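Local coordinates for protein putative modification methylase (PDB 2ZIG) that probably transfers a methyl group from S-adenosyl-L-methionine to the exocyclic N4 of cytosine in DNA, as a member of the N4/N6 DNA methyltransferase family, at residues 68-71 against 72-75; 80-83 against 84-88; 112-115 against 116-120; 185-188 against 189-193. All blocks are in the same frame, centred on the assembly; numbering follows the deposited sequence.

Contact 1. Residues 68-71 against 72-75; sequences DYEA and FLDE
Leu73 lays one methyl over a face of the Tyr69 ring, one helical turn back: CD1 of Leu73 stands 4.2 Å from the centroid of the Tyr69 ring, 28° off the normal, a CH-pi contact. Of the ring atoms, Tyr69 CE2 comes nearest to that methyl, at 3.8 Å. With CG anti to the backbone N (chi1 -170°), and so beside the carbonyl carbon, the Tyr69 ring projects from the helix with one face turned to Leu73 CD1. Glu70 runs beside Leu73, pointing the same way, its chain bent at chi2.

The backbone bonds are the i to i+4 set of an alpha helix, here in the N-terminal half of helix 66-86, which packs against helix 115-125 in the Rossmann-like methyltransferase fold. The straightest joins Leu73 N to Tyr69 O (2.9 Å, 167°); Phe72 N to Asp68 O and Asp74 N to Glu70 O are just as short, and Glu75 N reaches Ala71 O.

Polar tips look elsewhere. The hydroxyl of Tyr69 hydrogen-bonds Asp118, the carboxylate of Asp74 makes a salt bridge with Arg122, and Asp68 OD1 accepts from the backbone N of His65. Arg124 of the second subunit packs on Tyr69, whose ring also stacks with Phe113.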
loop_
_atom_site.group_PDB
_atom_site.type_symbol
_atom_site.label_atom_id
_atom_site.label_comp_id
_atom_site.label_asym_id
_atom_site.label_seq_id
_atom_site.Cartn_x
_atom_site.Cartn_y
_atom_site.Cartn_z
ATOM N N ASP B 68 3.034 6.575 -20.545
ATOM C CA ASP B 68 1.795 5.815 -20.665
ATOM C C ASP B 68 1.174 5.718 -19.283
ATOM O O ASP B 68 -0.031 5.890 -19.113
ATOM C CB ASP B 68 2.071 4.400 -21.182
ATOM C CG ASP B 68 2.912 4.390 -22.441
ATOM O OD1 ASP B 68 4.099 4.780 -22.366
ATOM O OD2 ASP B 68 2.386 3.993 -23.505
ATOM N N TYR B 69 2.030 5.440 -18.304
ATOM C CA TYR B 69 1.632 5.299 -16.913
ATOM C C TYR B 69 0.986 6.577 -16.373
ATOM O O TYR B 69 -0.124 6.538 -15.845
ATOM C CB TYR B 69 2.862 4.929 -16.076
ATOM C CG TYR B 69 2.560 4.532 -14.653
ATOM C CD1 TYR B 69 1.741 3.439 -14.372
ATOM C CD2 TYR B 69 3.079 5.257 -13.585
ATOM C CE1 TYR B 69 1.443 3.083 -13.062
ATOM C CE2 TYR B 69 2.790 4.910 -12.270
ATOM C CZ TYR B 69 1.970 3.823 -12.017
ATOM O OH TYR B 69 1.675 3.484 -10.717
ATOM N N GLU B 70 1.679 7.707 -16.514
ATOM C CA GLU B 70 1.153 8.987 -16.033
ATOM C C GLU B 70 -0.164 9.342 -16.712
ATOM O O GLU B 70 -1.118 9.770 -16.056
ATOM C CB GLU B 70 2.152 10.123 -16.273
ATOM C CG GLU B 70 3.525 9.913 -15.667
ATOM C CD GLU B 70 3.473 9.472 -14.219
ATOM O OE1 GLU B 70 2.860 10.186 -13.393
ATOM O OE2 GLU B 70 4.051 8.407 -13.908
ATOM N N ALA B 71 -0.210 9.172 -18.029
ATOM C CA ALA B 71 -1.417 9.472 -18.789
ATOM C C ALA B 71 -2.574 8.590 -18.303
ATOM O O ALA B 71 -3.718 9.037 -18.217
ATOM C CB ALA B 71 -1.165 9.250 -20.272
ATOM N N PHE B 72 -2.270 7.335 -17.990
ATOM C CA PHE B 72 -3.279 6.407 -17.496
ATOM C C PHE B 72 -3.792 6.928 -16.156
ATOM O O PHE B 72 -4.995 7.031 -15.938
ATOM C CB PHE B 72 -2.670 5.010 -17.325
ATOM C CG PHE B 72 -3.636 3.987 -16.796
ATOM C CD1 PHE B 72 -4.834 3.730 -17.460
ATOM C CD2 PHE B 72 -3.352 3.284 -15.631
ATOM C CE1 PHE B 72 -5.739 2.784 -16.965
ATOM C CE2 PHE B 72 -4.251 2.335 -15.127
ATOM C CZ PHE B 72 -5.445 2.086 -15.795
ATOM N N LEU B 73 -2.871 7.266 -15.263
ATOM C CA LEU B 73 -3.243 7.795 -13.956
ATOM C C LEU B 73 -4.149 9.011 -14.106
ATOM O O LEU B 73 -5.150 9.148 -13.401
ATOM C CB LEU B 73 -1.993 8.180 -13.169
ATOM C CG LEU B 73 -1.178 7.003 -12.635
ATOM C CD1 LEU B 73 0.093 7.508 -11.981
ATOM C CD2 LEU B 73 -2.030 6.227 -11.635
ATOM N N ASP B 74 -3.791 9.890 -15.038
ATOM C CA ASP B 74 -4.561 11.100 -15.296
ATOM C C ASP B 74 -5.966 10.758 -15.773
ATOM O O ASP B 74 -6.924 11.462 -15.457
ATOM C CB ASP B 74 -3.836 11.968 -16.333
ATOM C CG ASP B 74 -2.628 12.688 -15.749
ATOM O OD1 ASP B 74 -1.753 13.119 -16.530
ATOM O OD2 ASP B 74 -2.556 12.834 -14.506
ATOM N N GLU B 75 -6.092 9.673 -16.530
ATOM C CA GLU B 75 -7.403 9.259 -17.015
ATOM C C GLU B 75 -8.256 8.849 -15.819
ATOM O O GLU B 75 -9.413 9.261 -15.692
ATOM C CB GLU B 75 -7.273 8.080 -17.978
ATOM C CG GLU B 75 -6.540 8.402 -19.264
ATOM C CD GLU B 75 -6.357 7.177 -20.147
ATOM O OE1 GLU B 75 -7.366 6.485 -20.417
ATOM O OE2 GLU B 75 -5.210 6.907 -20.574
#

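Contact 2. Residues 80-83 against 84-88; sequences WREV and FRLLV
Glu82 O is gripped by two backbone groups of the next turn: it accepts from Leu86 N at 2.8 Å and, weakly, from Arg85 N. The side chain of Glu82 is engaged as well, its OE1 meeting Arg85 NH2 in a salt bridge between residues three apart on the helix. The modelled separation of these two atoms, 2.5 Å, is very short and its exact length doubtful. The carboxylate oxygen comes in at the edge of the guanidinium, while the two planar groups are turned 69° from each other. Both side chains point the same way; Arg85 bends at chi2 and chi3 to bring its NH2 back, and Glu82 folds at its own chi2 to meet it. Leu86 covers one face of the guanidinium, its CD1 3.5 Å above the plane and over the centre. With an alanine in place of Arg85, Glu82 would probably lose its charged mate and the CD1 methyl of Leu86 the flat group it lies against.

Val83 O receives Leu87 N, also at 2.8 Å, as the last turn closes; Leu87 is the first residue to leave helical angles. Beside that bond, Val83 CG1 and Leu87 CD2 touch lightly at 4.3 Å.

The guanidinium also bonds Phe36 O through NH1. Val83 and Leu87 pack on Val44 of strand 41-46, and Trp80 and Val83 reach strand 91-97. Glu82 and Leu86 lie against helix 29-34, so the end of helix 66-86 meets both the central sheet and that helix.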
loop_
_atom_site.group_PDB
_atom_site.type_symbol
_atom_site.label_atom_id
_atom_site.label_comp_id
_atom_site.label_asym_id
_atom_site.label_seq_id
_atom_site.Cartn_x
_atom_site.Cartn_y
_atom_site.Cartn_z
ATOM N N TRP B 80 -12.242 9.582 -10.868
ATOM C CA TRP B 80 -12.310 9.754 -9.417
ATOM C C TRP B 80 -12.963 11.108 -9.094
ATOM O O TRP B 80 -13.662 11.246 -8.082
ATOM C CB TRP B 80 -10.902 9.692 -8.789
ATOM C CG TRP B 80 -10.058 8.475 -9.142
ATOM C CD1 TRP B 80 -8.699 8.451 -9.292
ATOM C CD2 TRP B 80 -10.506 7.126 -9.372
ATOM N NE1 TRP B 80 -8.276 7.182 -9.604
ATOM C CE2 TRP B 80 -9.361 6.349 -9.658
ATOM C CE3 TRP B 80 -11.761 6.499 -9.365
ATOM C CZ2 TRP B 80 -9.434 4.974 -9.937
ATOM C CZ3 TRP B 80 -11.834 5.136 -9.641
ATOM C CH2 TRP B 80 -10.674 4.388 -9.924
ATOM N N ARG B 81 -12.734 12.105 -9.952
ATOM C CA ARG B 81 -13.320 13.441 -9.750
ATOM C C ARG B 81 -14.836 13.379 -9.781
ATOM O O ARG B 81 -15.500 13.954 -8.927
ATOM C CB ARG B 81 -12.857 14.429 -10.820
ATOM C CG ARG B 81 -11.513 15.063 -10.554
ATOM C CD ARG B 81 -11.374 16.384 -11.303
ATOM N NE ARG B 81 -10.041 16.954 -11.131
ATOM C CZ ARG B 81 -8.928 16.407 -11.612
ATOM N NH1 ARG B 81 -8.989 15.274 -12.303
ATOM N NH2 ARG B 81 -7.753 16.983 -11.386
ATOM N N GLU B 82 -15.383 12.697 -10.780
ATOM C CA GLU B 82 -16.830 12.557 -10.880
ATOM C C GLU B 82 -17.352 11.730 -9.709
ATOM O O GLU B 82 -18.400 12.041 -9.141
ATOM C CB GLU B 82 -17.228 11.881 -12.199
ATOM C CG GLU B 82 -17.111 12.777 -13.422
ATOM C CD GLU B 82 -17.816 14.106 -13.230
ATOM O OE1 GLU B 82 -18.997 14.108 -12.835
ATOM O OE2 GLU B 82 -17.185 15.153 -13.473
ATOM N N VAL B 83 -16.626 10.671 -9.356
ATOM C CA VAL B 83 -17.033 9.826 -8.240
ATOM C C VAL B 83 -17.155 10.679 -6.983
ATOM O O VAL B 83 -18.119 10.558 -6.234
ATOM C CB VAL B 83 -16.008 8.693 -7.966
ATOM C CG1 VAL B 83 -16.289 8.049 -6.590
ATOM C CG2 VAL B 83 -16.095 7.642 -9.070
ATOM N N PHE B 84 -16.181 11.551 -6.760
ATOM C CA PHE B 84 -16.205 12.396 -5.577
ATOM C C PHE B 84 -17.449 13.280 -5.557
ATOM O O PHE B 84 -18.005 13.575 -4.496
ATOM C CB PHE B 84 -14.946 13.256 -5.522
ATOM C CG PHE B 84 -14.865 14.139 -4.305
ATOM C CD1 PHE B 84 -15.436 15.408 -4.305
ATOM C CD2 PHE B 84 -14.234 13.695 -3.152
ATOM C CE1 PHE B 84 -15.378 16.221 -3.167
ATOM C CE2 PHE B 84 -14.175 14.501 -2.017
ATOM C CZ PHE B 84 -14.750 15.767 -2.029
ATOM N N ARG B 85 -17.887 13.687 -6.740
ATOM C CA ARG B 85 -19.050 14.545 -6.867
ATOM C C ARG B 85 -20.346 13.749 -6.712
ATOM O O ARG B 85 -21.310 14.223 -6.109
ATOM C CB ARG B 85 -19.008 15.243 -8.227
ATOM C CG ARG B 85 -19.767 16.542 -8.285
ATOM C CD ARG B 85 -21.012 16.385 -9.109
ATOM N NE ARG B 85 -20.722 15.795 -10.409
ATOM C CZ ARG B 85 -21.660 15.434 -11.276
ATOM N NH1 ARG B 85 -22.938 15.614 -10.976
ATOM N NH2 ARG B 85 -21.323 14.874 -12.432
ATOM N N LEU B 86 -20.362 12.538 -7.257
ATOM C CA LEU B 86 -21.530 11.671 -7.182
ATOM C C LEU B 86 -21.747 11.127 -5.769
ATOM O O LEU B 86 -22.877 10.980 -5.305
ATOM C CB LEU B 86 -21.367 10.501 -8.158
ATOM C CG LEU B 86 -21.765 10.654 -9.627
ATOM C CD1 LEU B 86 -21.453 12.043 -10.130
ATOM C CD2 LEU B 86 -21.037 9.605 -10.446
ATOM N N LEU B 87 -20.653 10.829 -5.087
ATOM C CA LEU B 87 -20.709 10.286 -3.737
ATOM C C LEU B 87 -21.436 11.218 -2.762
ATOM O O LEU B 87 -21.297 12.448 -2.834
ATOM C CB LEU B 87 -19.280 10.037 -3.249
ATOM C CG LEU B 87 -18.855 8.689 -2.659
ATOM C CD1 LEU B 87 -19.302 7.532 -3.539
ATOM C CD2 LEU B 87 -17.335 8.696 -2.503
ATOM N N VAL B 88 -22.225 10.635 -1.862
ATOM C CA VAL B 88 -22.918 11.424 -0.858
ATOM C C VAL B 88 -21.897 11.609 0.254
ATOM O O VAL B 88 -21.066 10.731 0.490
ATOM C CB VAL B 88 -24.149 10.689 -0.279
ATOM C CG1 VAL B 88 -25.126 10.352 -1.385
ATOM C CG2 VAL B 88 -23.714 9.426 0.456
#

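Contact 3. Residues 112-115 against 116-120; sequences VFPL and HADIQ
Pro114 O receives the backbone N of Asp118 at 3.0 Å, nearly along the C=O axis and with a fairly straight N-H (161°). Ala117 N also reaches Pro114 O, at 2.9 Å, but weakly. Pro114 thus holds the N-cap position of helix 115-125 and is at the same time the centre of an inverse gamma turn, so the chain turns sharply just before it enters the helix. The next bond of the helix runs from Ile119 N to Leu115 O, again 3.0 Å.

With CG beside its backbone N (chi1 -84°), Asp118 turns its carboxylate back toward the Pro114 ring, which it meets at a slant, OD2 3.7 Å from Pro114 CG. OD1 of that carboxylate forms a salt bridge with Arg124 of the second subunit. His116 has ND1 hydrogen-bonded to Asp99 and NE2 to His116 of the second subunit, while Ala117 CB lies over the rim of one ring face.

Farther out the contact is apolar. Leu115 and Ile119 lie side by side one turn apart, pointing the same way, with Leu115 CD2 3.8 Å from Ile119 CG1; Pro114 CB meets Ala117 CB at 4.1 Å. A glycine in place of Ile119 would probably open a gap beside Leu115 CD2 and cost Leu73 and Ile95 part of their packing.

On this flank Leu115 and Ile119 both pack on Leu73 of helix 66-86, and they touch Val97 and Ile95 of strand 91-97 respectively, while Ile119 also meets Leu171 of strand 167-174; the helix is wedged between helix 66-86 and the sheet, with the second subunit alongside.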
loop_
_atom_site.group_PDB
_atom_site.type_symbol
_atom_site.label_atom_id
_atom_site.label_comp_id
_atom_site.label_asym_id
_atom_site.label_seq_id
_atom_site.Cartn_x
_atom_site.Cartn_y
_atom_site.Cartn_z
ATOM N N VAL B 112 8.246 -2.929 -10.312
ATOM C CA VAL B 112 6.797 -2.952 -10.229
ATOM C C VAL B 112 6.258 -1.536 -10.154
ATOM O O VAL B 112 6.750 -0.727 -9.370
ATOM C CB VAL B 112 6.351 -3.700 -8.961
ATOM C CG1 VAL B 112 4.854 -3.909 -8.975
ATOM C CG2 VAL B 112 7.084 -5.023 -8.852
ATOM N N PHE B 113 5.262 -1.226 -10.975
ATOM C CA PHE B 113 4.662 0.096 -10.919
ATOM C C PHE B 113 3.766 0.087 -9.685
ATOM O O PHE B 113 2.889 -0.763 -9.566
ATOM C CB PHE B 113 3.843 0.374 -12.186
ATOM C CG PHE B 113 4.630 1.060 -13.274
ATOM C CD1 PHE B 113 5.100 2.355 -13.093
ATOM C CD2 PHE B 113 4.940 0.394 -14.456
ATOM C CE1 PHE B 113 5.874 2.979 -14.074
ATOM C CE2 PHE B 113 5.714 1.008 -15.443
ATOM C CZ PHE B 113 6.183 2.303 -15.251
ATOM N N PRO B 114 3.998 1.014 -8.738
ATOM C CA PRO B 114 3.207 1.109 -7.501
ATOM C C PRO B 114 1.826 1.734 -7.729
ATOM O O PRO B 114 1.486 2.752 -7.127
ATOM C CB PRO B 114 4.087 1.973 -6.605
ATOM C CG PRO B 114 4.684 2.940 -7.587
ATOM C CD PRO B 114 5.061 2.038 -8.762
ATOM N N LEU B 115 1.040 1.107 -8.598
ATOM C CA LEU B 115 -0.293 1.591 -8.943
ATOM C C LEU B 115 -1.164 2.012 -7.760
ATOM O O LEU B 115 -1.751 3.097 -7.773
ATOM C CB LEU B 115 -1.041 0.521 -9.733
ATOM C CG LEU B 115 -1.745 0.920 -11.032
ATOM C CD1 LEU B 115 -2.833 -0.108 -11.322
ATOM C CD2 LEU B 115 -2.341 2.321 -10.933
ATOM N N HIS B 116 -1.259 1.155 -6.745
ATOM C CA HIS B 116 -2.098 1.455 -5.594
ATOM C C HIS B 116 -1.636 2.724 -4.874
ATOM O O HIS B 116 -2.455 3.506 -4.383
ATOM C CB HIS B 116 -2.112 0.281 -4.602
ATOM C CG HIS B 116 -0.983 0.310 -3.615
ATOM N ND1 HIS B 116 0.294 -0.110 -3.926
ATOM C CD2 HIS B 116 -0.931 0.754 -2.337
ATOM C CE1 HIS B 116 1.083 0.074 -2.882
ATOM N NE2 HIS B 116 0.365 0.598 -1.905
ATOM N N ALA B 117 -0.324 2.924 -4.808
ATOM C CA ALA B 117 0.221 4.089 -4.128
ATOM C C ALA B 117 -0.035 5.366 -4.924
ATOM O O ALA B 117 -0.344 6.407 -4.348
ATOM C CB ALA B 117 1.717 3.904 -3.889
ATOM N N ASP B 118 0.104 5.286 -6.243
ATOM C CA ASP B 118 -0.137 6.441 -7.097
ATOM C C ASP B 118 -1.602 6.828 -6.995
ATOM O O ASP B 118 -1.938 8.014 -6.981
ATOM C CB ASP B 118 0.227 6.121 -8.554
ATOM C CG ASP B 118 1.711 6.310 -8.836
ATOM O OD1 ASP B 118 2.199 7.440 -8.625
ATOM O OD2 ASP B 118 2.387 5.347 -9.255
ATOM N N ILE B 119 -2.470 5.822 -6.901
ATOM C CA ILE B 119 -3.903 6.059 -6.795
ATOM C C ILE B 119 -4.219 6.737 -5.466
ATOM O O ILE B 119 -4.920 7.751 -5.434
ATOM C CB ILE B 119 -4.706 4.736 -6.898
ATOM C CG1 ILE B 119 -4.456 4.065 -8.257
ATOM C CG2 ILE B 119 -6.199 5.003 -6.703
ATOM C CD1 ILE B 119 -4.914 4.857 -9.424
ATOM N N GLN B 120 -3.697 6.186 -4.370
ATOM C CA GLN B 120 -3.940 6.765 -3.043
ATOM C C GLN B 120 -3.537 8.227 -2.981
ATOM O O GLN B 120 -4.294 9.069 -2.507
ATOM C CB GLN B 120 -3.171 6.009 -1.948
ATOM C CG GLN B 120 -3.866 4.774 -1.428
ATOM C CD GLN B 120 -3.144 4.159 -0.245
ATOM O OE1 GLN B 120 -3.605 4.242 0.892
ATOM N NE2 GLN B 120 -2.008 3.545 -0.507
#

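Contact 4. Residues 185-188 against 189-193; sequences EQRE and KSRLP
Ser190 turns its hydroxyl back along the helix, OG giving a 2.6 Å hydrogen bond to Gln186 O, one turn earlier. With OG beside its own backbone N (chi1 -50°), the hydroxyl comes to that carbonyl tilted 20° from its plane. OG donates to Gln186 O and accepts from Val235 N, two bonds on a buried hydroxyl.

Lys189 and Glu185 slant across each other. NZ of Lys189 stays 4.0 Å from OE2 of Glu185, opposite charges near each other but too far for a salt bridge. Lys189 N meets Glu185 O at 2.8 Å from above the carbonyl plane.

Arg191 folds back at chi3 so that one guanidinium face is turned toward Arg187 O, and its NH1 approaches Glu188 CG at 4.1 Å. Guanidinium and carboxylate planes are 81° apart, and with Glu188 OE1 5.5 Å from Arg191 NH1 the charges are not in contact. Arg187 O ends the helix by taking Ser190 N and, weakly, Arg191 N. Arg187 and Arg191 come together at Glu158 of the second subunit, a salt bridge for Arg187 and a long, weak ion pair for Arg191.

Helix 184-190 thus closes next to the loop that follows helix 222-232, and Leu192 and Pro193 carry the chain on past Arg230 of that helix to helix 194-200.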
loop_
_atom_site.group_PDB
_atom_site.type_symbol
_atom_site.label_atom_id
_atom_site.label_comp_id
_atom_site.label_asym_id
_atom_site.label_seq_id
_atom_site.Cartn_x
_atom_site.Cartn_y
_atom_site.Cartn_z
ATOM N N GLU B 185 -35.067 0.551 9.462
ATOM C CA GLU B 185 -35.102 -0.726 8.780
ATOM C C GLU B 185 -33.817 -0.932 7.986
ATOM O O GLU B 185 -33.406 -2.068 7.748
ATOM C CB GLU B 185 -36.318 -0.825 7.857
ATOM C CG GLU B 185 -36.258 0.069 6.642
ATOM C CD GLU B 185 -37.170 -0.414 5.521
ATOM O OE1 GLU B 185 -37.291 0.309 4.507
ATOM O OE2 GLU B 185 -37.756 -1.516 5.648
ATOM N N GLN B 186 -33.180 0.164 7.572
ATOM C CA GLN B 186 -31.931 0.046 6.827
ATOM C C GLN B 186 -30.848 -0.481 7.762
ATOM O O GLN B 186 -30.063 -1.354 7.392
ATOM C CB GLN B 186 -31.500 1.391 6.235
ATOM C CG GLN B 186 -32.070 1.670 4.842
ATOM C CD GLN B 186 -31.489 2.924 4.212
ATOM O OE1 GLN B 186 -31.400 3.965 4.859
ATOM N NE2 GLN B 186 -31.098 2.831 2.945
ATOM N N ARG B 187 -30.821 0.047 8.978
ATOM C CA ARG B 187 -29.847 -0.383 9.965
ATOM C C ARG B 187 -30.131 -1.835 10.342
ATOM O O ARG B 187 -29.227 -2.673 10.370
ATOM C CB ARG B 187 -29.933 0.506 11.201
ATOM C CG ARG B 187 -29.629 1.971 10.931
ATOM C CD ARG B 187 -29.774 2.769 12.210
ATOM N NE ARG B 187 -28.991 2.164 13.282
ATOM C CZ ARG B 187 -29.281 2.259 14.576
ATOM N NH1 ARG B 187 -28.502 1.669 15.472
ATOM N NH2 ARG B 187 -30.353 2.934 14.974
ATOM N N GLU B 188 -31.399 -2.127 10.615
ATOM C CA GLU B 188 -31.816 -3.474 10.983
ATOM C C GLU B 188 -31.535 -4.506 9.904
ATOM O O GLU B 188 -31.130 -5.623 10.207
ATOM C CB GLU B 188 -33.309 -3.492 11.314
ATOM C CG GLU B 188 -33.619 -3.040 12.724
ATOM C CD GLU B 188 -35.104 -2.934 12.998
ATOM O OE1 GLU B 188 -35.480 -2.939 14.190
ATOM O OE2 GLU B 188 -35.895 -2.834 12.030
ATOM N N LYS B 189 -31.755 -4.137 8.646
ATOM C CA LYS B 189 -31.546 -5.059 7.528
ATOM C C LYS B 189 -30.093 -5.132 7.055
ATOM O O LYS B 189 -29.731 -6.017 6.278
ATOM C CB LYS B 189 -32.425 -4.652 6.342
ATOM C CG LYS B 189 -33.928 -4.760 6.573
ATOM C CD LYS B 189 -34.422 -6.184 6.401
ATOM C CE LYS B 189 -35.944 -6.236 6.394
ATOM N NZ LYS B 189 -36.525 -5.350 5.337
ATOM N N SER B 190 -29.263 -4.206 7.524
ATOM C CA SER B 190 -27.869 -4.167 7.108
ATOM C C SER B 190 -26.909 -4.526 8.222
ATOM O O SER B 190 -25.715 -4.690 7.983
ATOM C CB SER B 190 -27.526 -2.774 6.584
ATOM O OG SER B 190 -28.477 -2.351 5.628
ATOM N N ARG B 191 -27.420 -4.622 9.443
ATOM C CA ARG B 191 -26.579 -4.961 10.575
ATOM C C ARG B 191 -25.929 -6.305 10.284
ATOM O O ARG B 191 -26.584 -7.234 9.812
ATOM C CB ARG B 191 -27.413 -5.036 11.861
ATOM C CG ARG B 191 -26.617 -5.423 13.101
ATOM C CD ARG B 191 -27.471 -5.364 14.356
ATOM N NE ARG B 191 -27.975 -4.015 14.606
ATOM C CZ ARG B 191 -29.265 -3.685 14.645
ATOM N NH1 ARG B 191 -30.199 -4.607 14.447
ATOM N NH2 ARG B 191 -29.621 -2.431 14.885
ATOM N N LEU B 192 -24.637 -6.404 10.562
ATOM C CA LEU B 192 -23.916 -7.639 10.315
ATOM C C LEU B 192 -23.875 -8.524 11.547
ATOM O O LEU B 192 -23.692 -8.033 12.667
ATOM C CB LEU B 192 -22.485 -7.333 9.877
ATOM C CG LEU B 192 -22.302 -6.854 8.437
ATOM C CD1 LEU B 192 -20.942 -6.234 8.264
ATOM C CD2 LEU B 192 -22.475 -8.022 7.494
ATOM N N PRO B 193 -24.051 -9.843 11.359
ATOM C CA PRO B 193 -24.010 -10.769 12.492
ATOM C C PRO B 193 -22.590 -10.657 13.042
ATOM O O PRO B 193 -21.651 -10.359 12.295
ATOM C CB PRO B 193 -24.254 -12.131 11.841
ATOM C CG PRO B 193 -25.015 -11.794 10.597
ATOM C CD PRO B 193 -24.305 -10.563 10.103
#

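Each contact joins adjoining segments of the chain, so none encloses a loop, and the four follow in series without nesting or crossing. Contacts 1 and 2 occupy the early and final parts of helix 66-86, their centres about 19 Å apart; contact 2 leads on into strand 87-88. Contact 3 starts helix 115-125 after strand 91-97, lies against contact 1 through Tyr69 and the residues of the helix start, and touches contact 2 through Trp80 and Ile119. Contact 4, closing helix 184-190, stands alone, its centre about 40 Å from that of contact 1. Contacts 1, 3 and 4 all border the second subunit, whereas contact 2, which no other chain touches, lies against the sheet and helix 29-34 of its own chain.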